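Acetolactate synthase isozyme 1 large subunit (Escherichia coli, PDB 6LPI) is the large subunit of a thiamine diphosphate-dependent enzyme that binds thiamine diphosphate, a magnesium ion and flavin-adenine dinucleotide. Local coordinates at residues Thr32-Gly37 with His54-His59. Numbering follows the deposited sequence.
Sequences TGIPGG and HILARH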
loop_
_atom_site.group_PDB
_atom_site.type_symbol
_atom_site.label_atom_id
_atom_site.label_comp_id
_atom_site.label_asym_id
_atom_site.label_seq_id
_atom_site.Cartn_x
_atom_site.Cartn_y
_atom_site.Cartn_z
ATOM N N THR B 32 0.446 -11.412 -15.171
ATOM C CA THR B 32 1.887 -11.591 -15.167
ATOM C C THR B 32 2.267 -12.664 -14.166
ATOM O O THR B 32 1.767 -12.678 -13.041
ATOM C CB THR B 32 2.617 -10.276 -14.843
ATOM O OG1 THR B 32 4.016 -10.531 -14.689
ATOM C CG2 THR B 32 2.110 -9.704 -13.560
ATOM N N GLY B 33 3.150 -13.558 -14.582
ATOM C CA GLY B 33 3.571 -14.621 -13.698
ATOM C C GLY B 33 4.721 -15.413 -14.271
ATOM O O GLY B 33 5.429 -14.956 -15.169
ATOM N N ILE B 34 4.919 -16.596 -13.707
ATOM C CA ILE B 34 5.918 -17.548 -14.176
ATOM C C ILE B 34 5.387 -18.972 -14.062
ATOM O O ILE B 34 4.939 -19.396 -12.981
ATOM C CB ILE B 34 7.237 -17.421 -13.400
ATOM C CG1 ILE B 34 7.841 -16.021 -13.535
ATOM C CG2 ILE B 34 8.175 -18.574 -13.770
ATOM C CD1 ILE B 34 9.224 -15.895 -12.923
ATOM N N PRO B 35 5.460 -19.766 -15.122
ATOM C CA PRO B 35 4.879 -21.102 -15.065
ATOM C C PRO B 35 5.753 -22.077 -14.293
ATOM O O PRO B 35 6.970 -21.925 -14.186
ATOM C CB PRO B 35 4.784 -21.496 -16.538
ATOM C CG PRO B 35 5.906 -20.772 -17.165
ATOM C CD PRO B 35 5.969 -19.446 -16.463
ATOM N N GLY B 36 5.088 -23.085 -13.739
ATOM C CA GLY B 36 5.714 -24.220 -13.083
ATOM C C GLY B 36 4.724 -25.362 -13.071
ATOM O O GLY B 36 3.540 -25.182 -13.370
ATOM N N GLY B 37 5.217 -26.540 -12.682
ATOM C CA GLY B 37 4.440 -27.759 -12.802
ATOM C C GLY B 37 3.011 -27.627 -12.322
ATOM O O GLY B 37 2.069 -27.781 -13.112
ATOM N N HIS B 54 -0.115 -12.570 -21.350
ATOM C CA HIS B 54 0.649 -12.996 -20.184
ATOM C C HIS B 54 2.062 -12.445 -20.300
ATOM O O HIS B 54 2.755 -12.731 -21.274
ATOM C CB HIS B 54 0.706 -14.521 -20.077
ATOM C CG HIS B 54 1.792 -15.009 -19.175
ATOM N ND1 HIS B 54 1.616 -15.147 -17.815
ATOM C CD2 HIS B 54 3.083 -15.336 -19.427
ATOM C CE1 HIS B 54 2.745 -15.560 -17.271
ATOM N NE2 HIS B 54 3.650 -15.685 -18.227
ATOM N N ILE B 55 2.504 -11.684 -19.305
ATOM C CA ILE B 55 3.883 -11.207 -19.218
ATOM C C ILE B 55 4.705 -12.088 -18.276
ATOM O O ILE B 55 4.343 -12.300 -17.103
ATOM C CB ILE B 55 3.928 -9.721 -18.827
ATOM C CG1 ILE B 55 3.519 -8.865 -20.035
ATOM C CG2 ILE B 55 5.306 -9.327 -18.356
ATOM C CD1 ILE B 55 2.060 -8.723 -20.280
ATOM N N LEU B 56 5.809 -12.611 -18.815
ATOM C CA LEU B 56 6.721 -13.509 -18.116
ATOM C C LEU B 56 7.748 -12.684 -17.347
ATOM O O LEU B 56 8.639 -12.061 -17.940
ATOM C CB LEU B 56 7.405 -14.458 -19.093
ATOM C CG LEU B 56 8.334 -15.532 -18.543
ATOM C CD1 LEU B 56 7.633 -16.319 -17.436
ATOM C CD2 LEU B 56 8.785 -16.455 -19.651
ATOM N N ALA B 57 7.577 -12.622 -16.035
ATOM C CA ALA B 57 8.571 -12.011 -15.182
ATOM C C ALA B 57 9.816 -12.892 -15.127
ATOM O O ALA B 57 9.864 -14.016 -15.645
ATOM C CB ALA B 57 8.007 -11.812 -13.775
ATOM N N ARG B 58 10.849 -12.362 -14.497
ATOM C CA ARG B 58 12.052 -13.135 -14.262
ATOM C C ARG B 58 12.187 -13.568 -12.816
ATOM O O ARG B 58 13.102 -14.321 -12.488
ATOM C CB ARG B 58 13.280 -12.333 -14.694
ATOM C CG ARG B 58 13.772 -12.719 -16.063
ATOM C CD ARG B 58 13.031 -11.991 -17.142
ATOM N NE ARG B 58 13.593 -12.360 -18.422
ATOM C CZ ARG B 58 12.918 -12.316 -19.561
ATOM N NH1 ARG B 58 11.650 -11.908 -19.569
ATOM N NH2 ARG B 58 13.522 -12.668 -20.687
ATOM N N HIS B 59 11.284 -13.140 -11.950
ATOM C CA HIS B 59 11.337 -13.538 -10.556
ATOM C C HIS B 59 9.947 -13.251 -10.028
ATOM O O HIS B 59 9.355 -12.223 -10.380
ATOM C CB HIS B 59 12.393 -12.726 -9.773
ATOM C CG HIS B 59 12.587 -13.164 -8.352
ATOM N ND1 HIS B 59 11.647 -12.956 -7.363
ATOM C CD2 HIS B 59 13.638 -13.769 -7.746
ATOM C CE1 HIS B 59 12.093 -13.447 -6.219
ATOM N NE2 HIS B 59 13.300 -13.945 -6.424
#
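Adjacent parallel strands 30-33 and 53-56, joined through helix 40-47 in a beta-alpha-beta unit of the N-terminal thiamine diphosphate-binding domain, pair here, Thr32 with Ile55 and Gly33 with Leu56. The carbonyl oxygen Ile55 O is gripped twice: Gly33 N donates to it at 3.1 Å, nearly in line with the C=O bond, and Thr32 OG1 approaches from above the carbonyl plane at 3.0 Å. The hydroxyl reaches that oxygen because OG1 stands trans to the threonine's own backbone N (chi1 173°). Ala57 N returns a bond to Gly33 O at 3.3 Å, so Gly33 bonds to the residues on each side of Leu56, the regular parallel pattern. The His54 ring leans obliquely against the glycine backbone, its CE1 3.4 Å from Gly33 N. The side chains of Ile34 and Leu56 cross at about a right angle, CG1 of Ile34 lying 3.9 Å from CD1 of Leu56, which also meets Pro35 CD at 3.7 Å; Pro35 belongs to a thiamine diphosphate pocket. Within the chain, strand 53-56 is the outermost of the parallel sheet, while strand 30-33 lies between it and strand 78-82, whose Met81 is joined to Ile34 by a backbone hydrogen bond. Helix 60-74 covers Thr32 and Ala57, and helix 40-47 packs on His54 and Pro35.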